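Long-range contacts in carbohydrate kinase (Agrobacterium tumefaciens, PDB 2NWH), which probably transfers a phosphate group from ATP to a sugar or related small molecule, as other pfkB-type carbohydrate kinases do: residues G10-D15 against E69-A74; D15-I20 against A97-D102; L88-P93 against M112-L117. All coordinates share one frame; numbering follows the deposited sequence. Where two conformers were deposited one is given.

Contact 1: G10-D15 against E69-A74; sequences GGAHID and EVVAEA
Ala12, His13 and Ile14 meet Val70 and Val71 of helix 66-77 where the chain passes from a glycine-rich turn into strand 13-20. The interaction between the segments is apolar, with 177 Å² buried in all. Val71 is central, and its two methyls part company. Val71 CG1, anti to the backbone N (chi1 -180°), lies 3.8 Å from Ala12 CB. Val71 CG2 rests 3.9 Å from the carbonyl oxygen His13 O. One valine therefore packs on the Ala12 methyl with one branch and on the His13 carbonyl with the other.

The second apolar pair is Ile14 with Val70, whose side chains cross at about a right angle. Ile14 reaches Val70 by its far end alone. With CG1 turned away from the backbone N (chi1 -165°), CD1 comes to 3.4 Å from Val70 CG1, closer than carbons normally pack.

Polar links run within the segments or leave them. The helix is held by its own i to i+4 bonds, such as Glu73 N to Glu69 O at 2.8 Å. His13, whose CB points away from the helix, gives a weak bond from ND1 to Ile14 O.

The axes of strand residues 13-15 and helix residues 69-74 cross almost perpendicularly, at 94°, with a closest approach of 8.3 Å. Phe43 of helix 41-51 touches both Ala12 and Val71, and strand 55-63 adds Ala60 against Ala12 and Arg62 against Val71. The contact thus joins the beginning of strand 13-20, in the four-stranded sheet, to the helix that links strands 55-63 and 81-87 of the ten-stranded one.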
loop_
_atom_site.group_PDB
_atom_site.type_symbol
_atom_site.label_atom_id
_atom_site.label_comp_id
_atom_site.label_asym_id
_atom_site.label_seq_id
_atom_site.Cartn_x
_atom_site.Cartn_y
_atom_site.Cartn_z
ATOM N N GLY A 10 5.494 6.989 4.011
ATOM C CA GLY A 10 4.882 5.835 4.632
ATOM C C GLY A 10 5.907 4.902 5.223
ATOM O O GLY A 10 7.020 5.312 5.527
ATOM N N GLY A 11 5.495 3.658 5.399
ATOM C CA GLY A 11 6.304 2.689 6.065
ATOM C C GLY A 11 7.161 1.926 5.113
ATOM O O GLY A 11 6.825 1.717 3.928
ATOM N N ALA A 12 8.295 1.503 5.651
ATOM C CA ALA A 12 9.228 0.689 4.942
ATOM C C ALA A 12 9.948 -0.032 6.064
ATOM O O ALA A 12 10.641 0.579 6.848
ATOM C CB ALA A 12 10.187 1.567 4.086
ATOM N N HIS A 13 9.720 -1.341 6.192
ATOM C CA HIS A 13 10.260 -2.087 7.356
ATOM C C HIS A 13 11.005 -3.324 6.832
ATOM O O HIS A 13 10.865 -3.695 5.670
ATOM C CB HIS A 13 9.142 -2.489 8.374
ATOM C CG HIS A 13 8.009 -3.332 7.822
ATOM N ND1 HIS A 13 8.129 -4.666 7.489
ATOM C CD2 HIS A 13 6.702 -3.036 7.654
ATOM C CE1 HIS A 13 6.959 -5.142 7.093
ATOM N NE2 HIS A 13 6.071 -4.171 7.190
ATOM N N ILE A 14 11.769 -3.948 7.723
ATOM C CA ILE A 14 12.356 -5.252 7.448
ATOM C C ILE A 14 11.353 -6.343 7.877
ATOM O O ILE A 14 10.743 -6.286 8.961
ATOM C CB ILE A 14 13.763 -5.391 8.103
ATOM C CG1 ILE A 14 14.567 -6.575 7.553
ATOM C CG2 ILE A 14 13.671 -5.493 9.660
ATOM C CD1 ILE A 14 15.031 -6.365 6.081
ATOM N N ASP A 15 11.196 -7.331 7.004
ATOM C CA ASP A 15 10.343 -8.458 7.283
ATOM C C ASP A 15 11.256 -9.667 7.418
ATOM O O ASP A 15 11.895 -10.078 6.449
ATOM C CB ASP A 15 9.343 -8.649 6.142
ATOM C CG ASP A 15 8.415 -9.823 6.351
ATOM O OD1 ASP A 15 8.880 -10.950 6.678
ATOM O OD2 ASP A 15 7.207 -9.630 6.147
ATOM N N GLU A 69 19.665 -0.661 5.482
ATOM C CA GLU A 69 20.394 -0.743 4.208
ATOM C C GLU A 69 19.797 -1.828 3.301
ATOM O O GLU A 69 19.767 -1.680 2.072
ATOM C CB GLU A 69 21.895 -0.985 4.475
ATOM C CG GLU A 69 22.664 0.268 4.913
ATOM C CD GLU A 69 24.017 -0.035 5.551
ATOM O OE1 GLU A 69 24.565 -1.149 5.315
ATOM O OE2 GLU A 69 24.530 0.842 6.298
ATOM N N VAL A 70 19.285 -2.902 3.897
ATOM C CA VAL A 70 18.579 -3.944 3.149
ATOM C C VAL A 70 17.300 -3.340 2.471
ATOM O O VAL A 70 16.995 -3.636 1.291
ATOM C CB VAL A 70 18.205 -5.110 4.085
ATOM C CG1 VAL A 70 17.183 -6.021 3.455
ATOM C CG2 VAL A 70 19.464 -5.929 4.447
ATOM N N VAL A 71 16.582 -2.501 3.211
ATOM C CA VAL A 71 15.399 -1.812 2.646
ATOM C C VAL A 71 15.827 -0.881 1.507
ATOM O O VAL A 71 15.219 -0.853 0.415
ATOM C CB VAL A 71 14.634 -0.977 3.705
ATOM C CG1 VAL A 71 13.386 -0.275 3.035
ATOM C CG2 VAL A 71 14.165 -1.841 4.834
ATOM N N ALA A 72 16.827 -0.071 1.786
ATOM C CA ALA A 72 17.381 0.801 0.761
ATOM C C ALA A 72 17.761 0.022 -0.521
ATOM O O ALA A 72 17.457 0.451 -1.643
ATOM C CB ALA A 72 18.579 1.562 1.330
ATOM N N GLU A 73 18.400 -1.125 -0.358
ATOM C CA GLU A 73 18.798 -1.946 -1.514
ATOM C C GLU A 73 17.603 -2.470 -2.300
ATOM O O GLU A 73 17.640 -2.521 -3.555
ATOM C CB GLU A 73 19.675 -3.112 -1.071
ATOM C CG GLU A 73 20.040 -4.116 -2.198
ATOM C CD GLU A 73 20.919 -3.521 -3.316
ATOM O OE1 GLU A 73 21.710 -2.585 -3.048
ATOM O OE2 GLU A 73 20.828 -4.016 -4.462
ATOM N N ALA A 74 16.566 -2.906 -1.577
ATOM C CA ALA A 74 15.344 -3.395 -2.217
ATOM C C ALA A 74 14.674 -2.237 -2.982
ATOM O O ALA A 74 14.100 -2.457 -4.059
ATOM C CB ALA A 74 14.377 -3.963 -1.200
#

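Contact 2: D15-I20 against A97-D102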
loop_
_atom_site.group_PDB
_atom_site.type_symbol
_atom_site.label_atom_id
_atom_site.label_comp_id
_atom_site.label_asym_id
_atom_site.label_seq_id
_atom_site.Cartn_x
_atom_site.Cartn_y
_atom_site.Cartn_z
ATOM N N ASP A 15 11.196 -7.331 7.004
ATOM C CA ASP A 15 10.343 -8.458 7.283
ATOM C C ASP A 15 11.256 -9.667 7.418
ATOM O O ASP A 15 11.895 -10.078 6.449
ATOM C CB ASP A 15 9.343 -8.649 6.142
ATOM C CG ASP A 15 8.415 -9.823 6.351
ATOM O OD1 ASP A 15 8.880 -10.950 6.678
ATOM O OD2 ASP A 15 7.207 -9.630 6.147
ATOM N N ARG A 16 11.297 -10.223 8.625
ATOM C CA ARG A 16 12.166 -11.356 8.932
ATOM C C ARG A 16 11.281 -12.559 9.284
ATOM O O ARG A 16 10.436 -12.495 10.199
ATOM C CB ARG A 16 13.120 -10.988 10.106
ATOM C CG ARG A 16 14.016 -9.741 9.774
ATOM C CD ARG A 16 15.145 -9.505 10.808
ATOM N NE ARG A 16 16.111 -10.599 10.744
ATOM C CZ ARG A 16 16.247 -11.543 11.680
ATOM N NH1 ARG A 16 15.491 -11.520 12.772
ATOM N NH2 ARG A 16 17.122 -12.536 11.504
ATOM N N ARG A 17 11.496 -13.652 8.576
ATOM C CA ARG A 17 10.673 -14.830 8.735
ATOM C C ARG A 17 11.589 -16.010 9.065
ATOM O O ARG A 17 12.490 -16.346 8.295
ATOM C CB ARG A 17 9.899 -15.040 7.437
ATOM C CG ARG A 17 8.778 -16.087 7.436
ATOM C CD ARG A 17 7.977 -15.900 6.116
ATOM N NE ARG A 17 6.783 -16.746 6.025
ATOM C CZ ARG A 17 5.848 -16.634 5.082
ATOM N NH1 ARG A 17 5.962 -15.720 4.119
ATOM N NH2 ARG A 17 4.805 -17.460 5.089
ATOM N N GLY A 18 11.374 -16.603 10.238
ATOM C CA GLY A 18 12.142 -17.749 10.689
ATOM C C GLY A 18 11.268 -18.996 10.623
ATOM O O GLY A 18 10.141 -19.000 11.136
ATOM N N MET A 19 11.748 -20.037 9.953
ATOM C CA MET A 19 10.966 -21.231 9.823
ATOM C C MET A 19 11.676 -22.363 10.521
ATOM O O MET A 19 12.864 -22.563 10.335
ATOM C CB MET A 19 10.756 -21.597 8.339
ATOM C CG MET A 19 9.996 -22.932 8.136
ATOM S SD MET A 19 9.428 -23.172 6.388
ATOM C CE MET A 19 7.945 -22.180 6.530
ATOM N N ILE A 20 10.925 -23.083 11.333
ATOM C CA ILE A 20 11.376 -24.284 12.004
ATOM C C ILE A 20 11.625 -25.408 10.980
ATOM O O ILE A 20 10.820 -25.647 10.055
ATOM C CB ILE A 20 10.366 -24.717 13.065
ATOM C CG1 ILE A 20 10.220 -23.600 14.152
ATOM C CG2 ILE A 20 10.776 -26.088 13.652
ATOM C CD1 ILE A 20 8.935 -23.768 15.071
ATOM N N ALA A 97 8.509 -12.931 12.263
ATOM C CA ALA A 97 7.587 -14.044 12.469
ATOM C C ALA A 97 8.377 -15.334 12.653
ATOM O O ALA A 97 9.423 -15.567 11.987
ATOM C CB ALA A 97 6.645 -14.188 11.257
ATOM N N ILE A 98 7.867 -16.197 13.505
ATOM C CA ILE A 98 8.412 -17.544 13.558
ATOM C C ILE A 98 7.293 -18.506 13.113
ATOM O O ILE A 98 6.189 -18.473 13.663
ATOM C CB ILE A 98 8.956 -17.835 14.955
ATOM C CG1 ILE A 98 10.161 -16.902 15.287
ATOM C CG2 ILE A 98 9.217 -19.350 15.125
ATOM C CD1 ILE A 98 10.717 -17.128 16.685
ATOM N N LEU A 99 7.588 -19.333 12.119
ATOM C CA LEU A 99 6.631 -20.283 11.510
ATOM C C LEU A 99 7.074 -21.722 11.733
ATOM O O LEU A 99 8.286 -22.028 11.817
ATOM C CB LEU A 99 6.549 -20.070 9.996
ATOM C CG LEU A 99 5.823 -18.897 9.327
ATOM C CD1 LEU A 99 6.382 -17.598 9.775
ATOM C CD2 LEU A 99 6.019 -19.093 7.806
ATOM N N GLU A 100 6.086 -22.601 11.832
ATOM C CA GLU A 100 6.311 -24.048 11.843
ATOM C C GLU A 100 6.807 -24.466 10.466
ATOM O O GLU A 100 6.701 -23.697 9.509
ATOM C CB GLU A 100 4.987 -24.748 12.180
ATOM C CG GLU A 100 4.532 -24.410 13.620
ATOM C CD GLU A 100 3.466 -25.358 14.117
ATOM O OE1 GLU A 100 2.285 -24.964 14.016
ATOM O OE2 GLU A 100 3.805 -26.473 14.599
ATOM N N ARG A 101 7.333 -25.682 10.353
ATOM C CA ARG A 101 7.826 -26.200 9.067
ATOM C C ARG A 101 6.724 -26.255 7.990
ATOM O O ARG A 101 7.011 -26.202 6.774
ATOM C CB ARG A 101 8.380 -27.621 9.278
ATOM C CG ARG A 101 9.323 -28.054 8.198
ATOM C CD ARG A 101 9.628 -29.533 8.340
ATOM N NE ARG A 101 10.576 -29.980 7.335
ATOM C CZ ARG A 101 10.966 -31.244 7.172
ATOM N NH1 ARG A 101 10.512 -32.191 7.980
ATOM N NH2 ARG A 101 11.861 -31.541 6.225
ATOM N N ASP A 102 5.482 -26.409 8.438
ATOM C CA ASP A 102 4.320 -26.480 7.549
ATOM C C ASP A 102 3.759 -25.128 7.154
ATOM O O ASP A 102 2.668 -25.049 6.573
ATOM C CB ASP A 102 3.224 -27.369 8.195
ATOM C CG ASP A 102 2.530 -26.699 9.378
ATOM O OD1 ASP A 102 2.867 -25.546 9.733
ATOM O OD2 ASP A 102 1.648 -27.339 9.989
#
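Four backbone hydrogen bonds join Arg16, Gly18 and Ile20 to Ala97 and Leu99. Ala97 N gives to Arg16 O, and Gly18 N gives to Ala97 O at 2.8 Å with an N-H...O angle of 176°. Leu99 N then gives to Gly18 O, and Ile20 N closes the series on Leu99 O at 2.9 Å. This alternation, with Arg17, Gly18 and Met19 bridged to Ala97, Ile98 and Leu99, defines a parallel pair; the axes of 15-20 and 97-99 make an angle of 22°. The same carbonyl oxygens also receive CA-H...O contacts, among them Ile98 CA to Gly18 O at 3.3 Å.

Packing outside the backbone centres on Leu99, which shares a face of the sheet with Arg17 and Met19. Arg17 is extended and crosses the leucine at a slant: CG lies 3.7 Å from Leu99 CD1, while Leu99 CD2 sits at the guanidinium edge, in its plane, too close for the detail to be trusted. Met19 bends at chi3 (-82°), which brings CE 3.9 Å from Leu99 CD2 and 3.6 Å from Glu100 O. Beyond the regular pairing, Ile20 CG1 rests 3.4 Å from Leu99 O, and Arg101 CB and CG lie against Ile20 O.

The Glu100 carboxylate is bonded to Thr24 and Asn104, whereas Arg16 pairs with Glu36 and forms a cation-pi contact with Trp34. The small four-stranded sheet is consistent with the lid of ribokinase-like enzymes. Strands 13-20 and 94-99 are its two central strands, with 32-39 antiparallel beside the first and 105-111 antiparallel beside the second, where Leu105 touches Ala97 and Leu99.

Contact 3: L88-P93 against M112-L117; sequences LDRRTP and MDLYKL
Arg90 lies alongside Leu114, the two side chains sliding past each other in opposite directions. Its CB starts 3.5 Å from Leu114 CD1, and CG follows at 3.8 Å from the same methyl. Bends at chi2 (-80°) and chi3 then fold the chain back, keeping NE and CZ near that methyl, which sits 3.7 Å above the guanidinium plane, over its centre. At the tip NH1 comes within 3.8 Å of Leu117 CD1, the two side chains meeting from opposite directions. NH2 makes a weak hydrogen bond to a water that lies at the guanidinium edge and donates to Asp113 O at 2.7 Å.

The other branch of Leu114, CD2, lies 3.8 Å from Pro93 CD and also meets Arg91 O. Pro93 CG stands over the Tyr115 ring as a CH-pi contact, 3.9 Å from its centroid and 29° off the normal, while Pro93 CB touches Met112 SD at 4.0 Å. Leu114 and Pro93 thus form the apolar middle.

The loop before strand 94-99 is thereby packed on the turn after strand 105-111. Phe87 of strand 81-87 touches Leu114 and Leu117, and Pro61 of strand 55-63 touches Leu114 and Tyr115.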
loop_
_atom_site.group_PDB
_atom_site.type_symbol
_atom_site.label_atom_id
_atom_site.label_comp_id
_atom_site.label_asym_id
_atom_site.label_seq_id
_atom_site.Cartn_x
_atom_site.Cartn_y
_atom_site.Cartn_z
ATOM N N LEU A 88 20.040 7.997 13.113
ATOM C CA LEU A 88 21.218 7.129 13.126
ATOM C C LEU A 88 21.344 6.310 14.402
ATOM O O LEU A 88 21.811 5.141 14.360
ATOM C CB LEU A 88 22.485 7.961 12.881
ATOM C CG LEU A 88 22.674 8.376 11.415
ATOM C CD1 LEU A 88 23.964 9.255 11.339
ATOM C CD2 LEU A 88 22.808 7.125 10.493
ATOM N N ASP A 89 20.860 6.874 15.510
ATOM C CA ASP A 89 20.819 6.180 16.820
ATOM C C ASP A 89 19.742 5.084 16.954
ATOM O O ASP A 89 19.710 4.353 17.947
ATOM C CB ASP A 89 20.599 7.200 17.952
ATOM C CG ASP A 89 19.333 8.034 17.772
ATOM O OD1 ASP A 89 19.152 8.630 16.679
ATOM O OD2 ASP A 89 18.512 8.115 18.735
ATOM N N ARG A 90 18.842 4.963 15.986
ATOM C CA ARG A 90 17.676 4.078 16.161
ATOM C C ARG A 90 17.687 2.894 15.221
ATOM O O ARG A 90 18.515 2.814 14.281
ATOM C CB ARG A 90 16.363 4.842 15.974
ATOM C CG ARG A 90 16.124 6.058 16.946
ATOM C CD ARG A 90 15.635 5.604 18.337
ATOM N NE ARG A 90 14.507 4.653 18.197
ATOM C CZ ARG A 90 13.221 4.981 18.389
ATOM N NH1 ARG A 90 12.913 6.218 18.790
ATOM N NH2 ARG A 90 12.250 4.080 18.223
ATOM N N ARG A 91 16.788 1.949 15.501
ATOM C CA ARG A 91 16.641 0.745 14.656
ATOM C C ARG A 91 15.493 0.920 13.660
ATOM O O ARG A 91 14.467 1.490 14.007
ATOM C CB ARG A 91 16.342 -0.480 15.522
ATOM C CG ARG A 91 17.519 -0.941 16.374
ATOM C CD ARG A 91 18.670 -1.486 15.514
ATOM N NE ARG A 91 18.237 -2.640 14.711
ATOM C CZ ARG A 91 19.024 -3.390 13.950
ATOM N NH1 ARG A 91 20.324 -3.137 13.880
ATOM N NH2 ARG A 91 18.514 -4.406 13.270
ATOM N N THR A 92 15.669 0.367 12.465
ATOM C CA THR A 92 14.644 0.379 11.423
ATOM C C THR A 92 13.458 -0.501 11.886
ATOM O O THR A 92 13.651 -1.568 12.516
ATOM C CB THR A 92 15.292 -0.099 10.077
ATOM O OG1 THR A 92 16.322 0.835 9.675
ATOM C CG2 THR A 92 14.273 -0.308 8.961
ATOM N N PRO A 93 12.213 -0.045 11.667
ATOM C CA PRO A 93 11.076 -0.885 12.078
ATOM C C PRO A 93 11.186 -2.319 11.511
ATOM O O PRO A 93 11.744 -2.521 10.433
ATOM C CB PRO A 93 9.869 -0.207 11.419
ATOM C CG PRO A 93 10.293 1.274 11.278
ATOM C CD PRO A 93 11.787 1.258 11.072
ATOM N N MET A 112 7.133 -1.140 15.405
ATOM C CA MET A 112 6.891 -0.065 14.454
ATOM C C MET A 112 7.084 1.347 15.084
ATOM O O MET A 112 6.657 2.342 14.492
ATOM C CB MET A 112 5.480 -0.179 13.882
ATOM C CG MET A 112 5.172 -1.472 13.074
ATOM S SD MET A 112 6.186 -1.647 11.595
ATOM C CE MET A 112 6.852 -3.216 11.846
ATOM N N ASP A 113 7.702 1.419 16.273
ATOM C CA ASP A 113 7.756 2.660 17.020
ATOM C C ASP A 113 8.479 3.771 16.293
ATOM O O ASP A 113 8.190 4.943 16.552
ATOM C CB ASP A 113 8.422 2.483 18.393
ATOM C CG ASP A 113 7.605 1.582 19.349
ATOM O OD1 ASP A 113 6.352 1.434 19.207
ATOM O OD2 ASP A 113 8.243 1.048 20.266
ATOM N N LEU A 114 9.437 3.439 15.424
ATOM C CA LEU A 114 10.180 4.519 14.747
ATOM C C LEU A 114 9.261 5.480 14.003
ATOM O O LEU A 114 9.581 6.667 13.914
ATOM C CB LEU A 114 11.271 3.979 13.825
ATOM C CG LEU A 114 12.329 5.031 13.435
ATOM C CD1 LEU A 114 13.216 5.477 14.649
ATOM C CD2 LEU A 114 13.190 4.504 12.343
ATOM N N TYR A 115 8.120 4.984 13.485
ATOM C CA TYR A 115 7.177 5.866 12.724
ATOM C C TYR A 115 6.641 7.031 13.555
ATOM O O TYR A 115 6.262 8.070 13.010
ATOM C CB TYR A 115 5.995 5.055 12.128
ATOM C CG TYR A 115 6.451 3.963 11.164
ATOM C CD1 TYR A 115 7.507 4.201 10.296
ATOM C CD2 TYR A 115 5.814 2.729 11.114
ATOM C CE1 TYR A 115 7.961 3.231 9.395
ATOM C CE2 TYR A 115 6.263 1.727 10.210
ATOM C CZ TYR A 115 7.351 2.010 9.366
ATOM O OH TYR A 115 7.815 1.114 8.442
ATOM N N LYS A 116 6.596 6.853 14.871
ATOM C CA LYS A 116 6.149 7.925 15.787
ATOM C C LYS A 116 7.045 9.149 15.728
ATOM O O LYS A 116 6.609 10.222 16.133
ATOM C CB LYS A 116 6.089 7.443 17.247
ATOM C CG LYS A 116 5.251 6.167 17.398
ATOM C CD LYS A 116 5.081 5.779 18.844
ATOM C CE LYS A 116 3.940 4.810 18.952
ATOM N NZ LYS A 116 4.447 3.452 18.670
ATOM N N LEU A 117 8.272 8.993 15.217
ATOM C CA LEU A 117 9.192 10.138 15.068
ATOM C C LEU A 117 8.855 11.013 13.876
ATOM O O LEU A 117 9.350 12.148 13.775
ATOM C CB LEU A 117 10.642 9.671 14.941
ATOM C CG LEU A 117 11.239 8.950 16.164
ATOM C CD1 LEU A 117 12.733 8.691 15.931
ATOM C CD2 LEU A 117 11.020 9.659 17.479
HETATM O O HOH W 1 9.556 6.040 18.621
#

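How the contacts relate
Contact 1 is the most enclosed of the three, three of its five touching residues being buried; contacts 2 and 3 are partly buried and lie farther from the chain centre. Contacts 1 and 2 share Asp15 and strand 13-20, but the first sets that strand's start against a helix with apolar contacts, while the second pairs its outer length with strand 94-99 through backbone bonds. Contact 3 joins irregular segments by proline, leucine and arginine packing, with a water between the backbone of Asp113 and Arg90, to which its bond is weak. It touches contact 1 directly: Tyr115 OH lies 2.9 Å from Ala12 N and Pro93 O lies 3.1 Å from Ile14 N, both probable hydrogen bonds.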